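Local coordinates for protein putative Type I topoisomerase (Deinococcus radiodurans, PDB 3M4A) that probably breaks one DNA strand at a time, without ATP, and reseals it after strand passage, as a type IB topoisomerase, at residues D269-V274 with A283-S288; L245-Y250 with V293-Y298. One frame throughout, in Å; residues are numbered along the deposited sequence. Where two conformers were deposited one is given.

Interaction 1: D269-V274 with A283-S288; sequences DCVKFV and AVTRGS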
ATOM      1  N   ASP A 269      -7.578  10.261 -20.813  1.00 13.17           N
ATOM      2  CA  ASP A 269      -7.005   8.940 -21.087  1.00 13.16           C
ATOM      3  C   ASP A 269      -6.356   8.335 -19.841  1.00 12.69           C
ATOM      4  O   ASP A 269      -6.476   7.134 -19.587  1.00 12.44           O
ATOM      5  CB  ASP A 269      -5.952   9.015 -22.189  1.00 14.04           C
ATOM      6  CG  ASP A 269      -6.548   9.244 -23.567  1.00 16.45           C
ATOM      7  OD1 ASP A 269      -7.740   8.929 -23.783  1.00 20.01           O
ATOM      8  OD2 ASP A 269      -5.798   9.712 -24.442  1.00 20.67           O
ATOM      9  N   CYS A 270      -5.658   9.178 -19.088  1.00 11.75           N
ATOM     10  CA  CYS A 270      -5.001   8.767 -17.846  1.00 11.55           C
ATOM     11  C   CYS A 270      -6.006   8.233 -16.828  1.00 11.37           C
ATOM     12  O   CYS A 270      -5.818   7.136 -16.295  1.00 10.75           O
ATOM     13  CB  CYS A 270      -4.216   9.946 -17.270  1.00 11.22           C
ATOM     14  SG  CYS A 270      -3.441   9.679 -15.668  1.00 10.69           S
ATOM     15  N   VAL A 271      -7.078   8.991 -16.584  1.00 11.00           N
ATOM     16  CA  VAL A 271      -8.111   8.586 -15.641  1.00 11.10           C
ATOM     17  C   VAL A 271      -8.725   7.249 -16.040  1.00 11.18           C
ATOM     18  O   VAL A 271      -8.949   6.402 -15.189  1.00 11.26           O
ATOM     19  CB  VAL A 271      -9.218   9.668 -15.470  1.00 11.32           C
ATOM     20  CG1 VAL A 271     -10.386   9.136 -14.633  1.00 11.56           C
ATOM     21  CG2 VAL A 271      -8.627  10.917 -14.822  1.00 10.20           C
ATOM     22  N   LYS A 272      -8.975   7.069 -17.331  1.00 11.58           N
ATOM     23  CA  LYS A 272      -9.574   5.824 -17.800  0.50 11.62           C
ATOM     24  C   LYS A 272      -8.616   4.633 -17.647  1.00 11.53           C
ATOM     25  O   LYS A 272      -9.052   3.530 -17.322  1.00 11.60           O
ATOM     26  CB  LYS A 272     -10.101   5.993 -19.230  0.50 12.11           C
ATOM     27  CG  LYS A 272     -11.193   7.061 -19.305  0.50 12.35           C
ATOM     28  CD  LYS A 272     -12.025   7.001 -20.574  0.50 13.01           C
ATOM     29  CE  LYS A 272     -11.203   7.356 -21.798  0.50 13.63           C
ATOM     30  NZ  LYS A 272     -12.058   7.779 -22.942  0.50 14.08           N
ATOM     31  N   PHE A 273      -7.315   4.867 -17.829  1.00 11.04           N
ATOM     32  CA  PHE A 273      -6.303   3.810 -17.679  1.00 10.67           C
ATOM     33  C   PHE A 273      -6.213   3.379 -16.221  1.00  9.65           C
ATOM     34  O   PHE A 273      -6.236   2.195 -15.915  1.00  9.84           O
ATOM     35  CB  PHE A 273      -4.937   4.297 -18.184  1.00 11.00           C
ATOM     36  CG  PHE A 273      -3.934   3.203 -18.400  1.00 11.25           C
ATOM     37  CD1 PHE A 273      -3.611   2.777 -19.681  1.00 11.63           C
ATOM     38  CD2 PHE A 273      -3.277   2.610 -17.318  1.00 12.34           C
ATOM     39  CE1 PHE A 273      -2.687   1.773 -19.885  1.00 11.60           C
ATOM     40  CE2 PHE A 273      -2.331   1.598 -17.515  1.00 12.39           C
ATOM     41  CZ  PHE A 273      -2.047   1.171 -18.804  1.00 12.77           C
ATOM     42  N   VAL A 274      -6.105   4.351 -15.323  1.00  8.91           N
ATOM     43  CA  VAL A 274      -6.013   4.048 -13.897  1.00  8.69           C
ATOM     44  C   VAL A 274      -7.330   3.432 -13.392  1.00  8.66           C
ATOM     45  O   VAL A 274      -7.326   2.547 -12.527  1.00  8.21           O
ATOM     46  CB  VAL A 274      -5.615   5.310 -13.088  1.00  7.82           C
ATOM     47  CG1 VAL A 274      -5.611   5.033 -11.576  1.00  6.13           C
ATOM     48  CG2 VAL A 274      -4.257   5.808 -13.550  1.00  8.97           C
ATOM     49  N   ALA A 283     -15.158   8.373 -12.975  1.00 14.91           N
ATOM     50  CA  ALA A 283     -15.606   9.389 -12.038  1.00 15.01           C
ATOM     51  C   ALA A 283     -15.118   9.144 -10.601  1.00 14.97           C
ATOM     52  O   ALA A 283     -14.676  10.079  -9.916  1.00 15.55           O
ATOM     53  CB  ALA A 283     -17.152   9.519 -12.078  1.00 14.98           C
ATOM     54  N   VAL A 284     -15.200   7.896 -10.139  1.00 14.49           N
ATOM     55  CA  VAL A 284     -14.760   7.549  -8.792  1.00 14.39           C
ATOM     56  C   VAL A 284     -13.230   7.642  -8.700  1.00 14.05           C
ATOM     57  O   VAL A 284     -12.687   8.038  -7.670  1.00 14.09           O
ATOM     58  CB  VAL A 284     -15.253   6.151  -8.386  1.00 14.40           C
ATOM     59  CG1 VAL A 284     -14.579   5.670  -7.104  1.00 14.52           C
ATOM     60  CG2 VAL A 284     -16.772   6.172  -8.203  1.00 14.47           C
ATOM     61  N   THR A 285     -12.554   7.278  -9.783  1.00 14.26           N
ATOM     62  CA  THR A 285     -11.081   7.305  -9.817  1.00 14.42           C
ATOM     63  C   THR A 285     -10.572   8.746  -9.713  1.00 14.49           C
ATOM     64  O   THR A 285      -9.704   9.057  -8.886  1.00 12.87           O
ATOM     65  CB  THR A 285     -10.558   6.608 -11.085  1.00 14.39           C
ATOM     66  OG1 THR A 285     -11.007   5.240 -11.099  1.00 13.72           O
ATOM     67  CG2 THR A 285      -9.036   6.661 -11.162  1.00 14.10           C
ATOM     68  N   ARG A 286     -11.143   9.633 -10.531  1.00 15.71           N
ATOM     69  CA  ARG A 286     -10.767  11.051 -10.502  1.00 16.63           C
ATOM     70  C   ARG A 286     -11.158  11.692  -9.171  1.00 17.06           C
ATOM     71  O   ARG A 286     -10.398  12.483  -8.607  1.00 17.52           O
ATOM     72  CB  ARG A 286     -11.408  11.809 -11.676  1.00 17.06           C
ATOM     73  CG  ARG A 286     -10.766  13.182 -12.001  1.00 17.08           C
ATOM     74  CD  ARG A 286     -11.048  13.634 -13.439  1.00 18.84           C
ATOM     75  NE  ARG A 286     -10.178  14.739 -13.846  1.00 19.94           N
ATOM     76  CZ  ARG A 286      -9.902  15.079 -15.106  1.00 20.57           C
ATOM     77  NH1 ARG A 286     -10.405  14.394 -16.132  1.00 22.27           N
ATOM     78  NH2 ARG A 286      -9.104  16.113 -15.342  1.00 23.84           N
ATOM     79  N   GLY A 287     -12.334  11.343  -8.660  1.00 17.13           N
ATOM     80  CA  GLY A 287     -12.851  11.940  -7.428  1.00 17.18           C
ATOM     81  C   GLY A 287     -12.203  11.513  -6.119  1.00 17.41           C
ATOM     82  O   GLY A 287     -12.089  12.326  -5.196  1.00 18.46           O
ATOM     83  N   SER A 288     -11.786  10.249  -6.021  1.00 17.30           N
ATOM     84  CA  SER A 288     -11.354   9.662  -4.752  1.00 16.70           C
ATOM     85  C   SER A 288      -9.950   9.043  -4.731  1.00 15.87           C
ATOM     86  O   SER A 288      -9.412   8.803  -3.645  1.00 16.22           O
ATOM     87  CB  SER A 288     -12.343   8.578  -4.324  1.00 17.56           C
ATOM     88  OG  SER A 288     -13.619   9.132  -4.047  1.00 20.83           O
TER

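Interaction 2: L245-Y250 with V293-Y298; sequences LLAAEY and VIFDRY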
ATOM      1  N   LEU A 245       0.299   7.244  -8.166  1.00  4.18           N
ATOM      2  CA  LEU A 245       1.597   6.876  -8.738  1.00  4.71           C
ATOM      3  C   LEU A 245       1.442   6.448 -10.201  1.00  4.48           C
ATOM      4  O   LEU A 245       2.158   6.931 -11.076  1.00  4.76           O
ATOM      5  CB  LEU A 245       2.251   5.775  -7.912  1.00  4.89           C
ATOM      6  CG  LEU A 245       3.584   5.261  -8.444  1.00  4.98           C
ATOM      7  CD1 LEU A 245       4.656   6.347  -8.384  1.00  6.46           C
ATOM      8  CD2 LEU A 245       4.032   3.997  -7.713  1.00  6.77           C
ATOM      9  N   LEU A 246       0.495   5.538 -10.456  1.00  4.80           N
ATOM     10  CA  LEU A 246       0.250   5.052 -11.823  1.00  4.85           C
ATOM     11  C   LEU A 246      -0.128   6.203 -12.761  1.00  4.84           C
ATOM     12  O   LEU A 246       0.384   6.294 -13.869  1.00  4.37           O
ATOM     13  CB  LEU A 246      -0.815   3.938 -11.840  1.00  4.79           C
ATOM     14  CG  LEU A 246      -0.949   3.146 -13.136  1.00  6.53           C
ATOM     15  CD1 LEU A 246       0.284   2.322 -13.392  1.00  7.46           C
ATOM     16  CD2 LEU A 246      -2.171   2.247 -13.082  1.00  7.84           C
ATOM     17  N   ALA A 247      -0.997   7.094 -12.290  1.00  4.50           N
ATOM     18  CA  ALA A 247      -1.348   8.295 -13.041  1.00  5.10           C
ATOM     19  C   ALA A 247      -0.117   9.156 -13.333  1.00  4.74           C
ATOM     20  O   ALA A 247       0.099   9.595 -14.469  1.00  4.88           O
ATOM     21  CB  ALA A 247      -2.411   9.094 -12.302  1.00  5.38           C
ATOM     22  N   ALA A 248       0.708   9.376 -12.320  1.00  4.51           N
ATOM     23  CA  ALA A 248       1.889  10.221 -12.493  1.00  5.09           C
ATOM     24  C   ALA A 248       2.888   9.608 -13.488  1.00  5.04           C
ATOM     25  O   ALA A 248       3.469  10.304 -14.326  1.00  5.24           O
ATOM     26  CB  ALA A 248       2.551  10.473 -11.137  1.00  3.98           C
ATOM     27  N   GLU A 249       3.078   8.297 -13.396  1.00  5.08           N
ATOM     28  CA  GLU A 249       3.948   7.562 -14.334  1.00  6.43           C
ATOM     29  C   GLU A 249       3.432   7.649 -15.747  1.00  6.14           C
ATOM     30  O   GLU A 249       4.189   7.919 -16.686  1.00  6.63           O
ATOM     31  CB  GLU A 249       4.013   6.094 -13.929  1.00  6.27           C
ATOM     32  CG  GLU A 249       4.845   5.833 -12.718  1.00  5.91           C
ATOM     33  CD  GLU A 249       4.806   4.380 -12.253  1.00  8.87           C
ATOM     34  OE1 GLU A 249       3.797   3.664 -12.502  1.00 13.31           O
ATOM     35  OE2 GLU A 249       5.788   3.962 -11.631  1.00 11.98           O
ATOM     36  N   TYR A 250       2.131   7.422 -15.885  1.00  6.85           N
ATOM     37  CA  TYR A 250       1.458   7.516 -17.170  1.00  6.99           C
ATOM     38  C   TYR A 250       1.680   8.888 -17.784  1.00  7.06           C
ATOM     39  O   TYR A 250       2.106   8.989 -18.909  1.00  6.64           O
ATOM     40  CB  TYR A 250      -0.022   7.237 -17.005  1.00  8.41           C
ATOM     41  CG  TYR A 250      -0.824   7.140 -18.278  1.00  8.59           C
ATOM     42  CD1 TYR A 250      -0.938   5.923 -18.962  1.00 11.04           C
ATOM     43  CD2 TYR A 250      -1.499   8.235 -18.770  1.00 10.96           C
ATOM     44  CE1 TYR A 250      -1.694   5.816 -20.113  1.00 12.40           C
ATOM     45  CE2 TYR A 250      -2.274   8.136 -19.931  1.00 10.45           C
ATOM     46  CZ  TYR A 250      -2.354   6.914 -20.593  1.00 10.79           C
ATOM     47  OH  TYR A 250      -3.124   6.810 -21.742  1.00 13.11           O
ATOM     48  N   VAL A 293      -3.158  17.166  -7.366  1.00  8.86           N
ATOM     49  CA  VAL A 293      -1.878  17.836  -7.498  1.00  8.62           C
ATOM     50  C   VAL A 293      -1.087  17.336  -8.710  1.00  8.35           C
ATOM     51  O   VAL A 293      -0.467  18.121  -9.414  1.00  7.95           O
ATOM     52  CB  VAL A 293      -1.055  17.722  -6.194  1.00  8.79           C
ATOM     53  CG1 VAL A 293       0.383  18.233  -6.401  1.00  9.36           C
ATOM     54  CG2 VAL A 293      -1.762  18.497  -5.071  1.00  9.01           C
ATOM     55  N   ILE A 294      -1.134  16.033  -8.987  1.00  8.19           N
ATOM     56  CA  ILE A 294      -0.416  15.445 -10.119  0.50  8.03           C
ATOM     57  C   ILE A 294      -0.891  16.029 -11.458  1.00  7.64           C
ATOM     58  O   ILE A 294      -0.095  16.291 -12.377  1.00  7.47           O
ATOM     59  CB  ILE A 294      -0.562  13.882 -10.080  0.50  7.94           C
ATOM     60  CG1 ILE A 294       0.468  13.285  -9.113  0.50  7.36           C
ATOM     61  CG2 ILE A 294      -0.411  13.251 -11.455  0.50  7.35           C
ATOM     62  CD1 ILE A 294       0.349  13.780  -7.685  0.50  5.32           C
ATOM     63  N   PHE A 295      -2.214  16.227 -11.554  1.00  8.56           N
ATOM     64  CA  PHE A 295      -2.854  16.816 -12.739  1.00  8.69           C
ATOM     65  C   PHE A 295      -2.521  18.311 -12.858  1.00  8.69           C
ATOM     66  O   PHE A 295      -2.213  18.780 -13.947  1.00  8.39           O
ATOM     67  CB  PHE A 295      -4.372  16.610 -12.684  1.00  9.94           C
ATOM     68  CG  PHE A 295      -4.818  15.201 -13.002  1.00  9.91           C
ATOM     69  CD1 PHE A 295      -3.905  14.156 -13.137  1.00 11.17           C
ATOM     70  CD2 PHE A 295      -6.162  14.923 -13.163  1.00 11.67           C
ATOM     71  CE1 PHE A 295      -4.335  12.875 -13.439  1.00 11.70           C
ATOM     72  CE2 PHE A 295      -6.596  13.624 -13.465  1.00 12.20           C
ATOM     73  CZ  PHE A 295      -5.668  12.610 -13.594  1.00 12.65           C
ATOM     74  N   ASP A 296      -2.562  19.032 -11.739  1.00  9.05           N
ATOM     75  CA  ASP A 296      -2.109  20.441 -11.697  1.00  9.20           C
ATOM     76  C   ASP A 296      -0.703  20.591 -12.272  1.00  9.41           C
ATOM     77  O   ASP A 296      -0.452  21.415 -13.161  1.00  9.54           O
ATOM     78  CB  ASP A 296      -2.102  21.001 -10.274  1.00  9.35           C
ATOM     79  CG  ASP A 296      -3.490  21.196  -9.690  1.00  9.14           C
ATOM     80  OD1 ASP A 296      -4.490  21.278 -10.445  1.00 11.34           O
ATOM     81  OD2 ASP A 296      -3.562  21.260  -8.453  1.00 12.39           O
ATOM     82  N   ARG A 297       0.232  19.770 -11.795  1.00  8.72           N
ATOM     83  CA  ARG A 297       1.588  19.856 -12.306  1.00  8.76           C
ATOM     84  C   ARG A 297       1.660  19.559 -13.798  1.00  8.81           C
ATOM     85  O   ARG A 297       2.335  20.270 -14.554  1.00  9.03           O
ATOM     86  CB  ARG A 297       2.532  18.958 -11.500  1.00  8.66           C
ATOM     87  CG  ARG A 297       2.649  19.343 -10.048  1.00  8.08           C
ATOM     88  CD  ARG A 297       3.260  20.727  -9.785  1.00  8.90           C
ATOM     89  NE  ARG A 297       3.248  20.928  -8.347  1.00  8.61           N
ATOM     90  CZ  ARG A 297       2.208  21.387  -7.649  1.00  8.07           C
ATOM     91  NH1 ARG A 297       1.090  21.757  -8.269  1.00 10.38           N
ATOM     92  NH2 ARG A 297       2.274  21.487  -6.332  1.00  9.81           N
ATOM     93  N   TYR A 298       0.941  18.530 -14.245  1.00  8.95           N
ATOM     94  CA  TYR A 298       0.916  18.190 -15.661  1.00  9.55           C
ATOM     95  C   TYR A 298       0.441  19.366 -16.513  1.00 10.15           C
ATOM     96  O   TYR A 298       1.023  19.666 -17.550  1.00  9.92           O
ATOM     97  CB  TYR A 298       0.027  16.967 -15.901  1.00  9.10           C
ATOM     98  CG  TYR A 298       0.036  16.523 -17.337  1.00  9.32           C
ATOM     99  CD1 TYR A 298       1.160  15.904 -17.884  1.00  7.18           C
ATOM    100  CD2 TYR A 298      -1.065  16.751 -18.169  1.00  9.00           C
ATOM    101  CE1 TYR A 298       1.182  15.505 -19.207  1.00  8.87           C
ATOM    102  CE2 TYR A 298      -1.059  16.350 -19.492  1.00  8.89           C
ATOM    103  CZ  TYR A 298       0.061  15.732 -20.012  1.00  8.98           C
ATOM    104  OH  TYR A 298       0.085  15.339 -21.333  1.00 10.76           O
TER

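Interaction 1: D269-V274 with A283-S288
Val274 CG1 lies 3.8 Å from Thr285 CG2, and this methyl pair is the inner part of the contact. The two side chains meet at a slant. Thr285 CG2 also reaches the backbone of the partner helix, where it sits 4.0 Å from Val271 O. One methyl thus packs against both a side chain and a main-chain carbonyl. The torsion of Thr285 explains this: OG1 stands beside the backbone N (chi1 -60°), which leaves CG2 on the far side from that N and directed at the helix 260-278. The hydroxyl is hydrogen-bonded to Thr281 O, four residues earlier and just ahead of the helix 282-289. It is thus engaged close by in the chain, and the methyl is what meets the valines.

The solvent side is carried by Arg286, the one exposed residue of the four that touch. Val271 CG2 touches the Arg286 chain at CD, 3.9 Å away, and the two side chains cross at about a right angle. The Arg286 chain runs extended from CG to NE past the valine. The guanidinium plane is oblique to the CG2 methyl. Phe295 of the helix 292-299 touches both Val271 and Arg286, and so borders this side.

The helix axes come no closer than 8.9 Å and make an angle of 103°. This steep crossing is consistent with a contact limited to a few side chains, which bury 208 Å² in all. Van der Waals packing of methyl groups and the aliphatic part of an arginine joins the helices. The guanidinium reaches the valine methyl only with NH1, at 4.1 Å from Val271 CG2, on the exposed side.

Interaction 2: L245-Y250 with V293-Y298
Ile294 meets Ala248 with both branches, CG1 and CG2. Its CG2 methyl lies 3.9 Å from Ala248 CA, and its CG1 lies 4.0 Å from Ala248 CB. The beta-branched side chain so touches backbone and methyl together. The first torsion sets this up: CG1 stands beside the backbone N of Ile294 (chi1 -83°) and CG2 anti to that N, and the two branches lie against Ala248 CA and CB. Ile294 was modelled in two conformers, and the distances hold for one of them.

A second, weaker touch lies beside it. Phe295 CE1 is 4.4 Å from Ala247 CB, and the methyl stands oblique to the ring. Here only the far end of the phenylalanine reaches across. All four residues are buried. The CA atoms of Ala248 and Ile294 are 6.2 Å apart, a near approach that the small alanine leaves room for.

Other elements enclose this first shell. Leu328 and Leu332 of the helix 323-337 lie on Ile294, and Leu251 of the helix 235-254 touches both Ile294 and Phe295. Farther out, both segments are linked to the helix 323-337: Glu249 OE2 is hydrogen-bonded to Ser324 OG, and Arg297 NH2 forms a salt bridge with Glu335. Tyr298 OH is hydrogen-bonded to Gly255 O, just past the end of the helix 235-254.

The small alanines on one helix receive larger apolar side chains from the other. This is helix-to-helix packing of small on large residues in the largely helical part of a type IB topoisomerase. The helix 235-254 lies within the range of the eukaryotic-type topoisomerase I catalytic core.

Interaction 1 is nested along the chain inside the loop closed by interaction 2, and their centres are 11 Å apart. The helices 235-254 and 260-278 are consecutive, as are 282-289 and 292-299. Interaction 1 joins 260-278 to 282-289, and interaction 2 joins 235-254 to 292-299. They meet directly. Cys270 SG lies 3.6 Å from Ala247 CB, and Cys270 CA lies 3.5 Å from Tyr250 CE2. The rings of Phe273 and Tyr250 also meet, at about 40°. Neither contact touches the bound DNA: the nearest atom of interaction 2 is about 16 Å from it, that of interaction 1 about 24 Å. Both belong to the helical packing away from the nucleic acid.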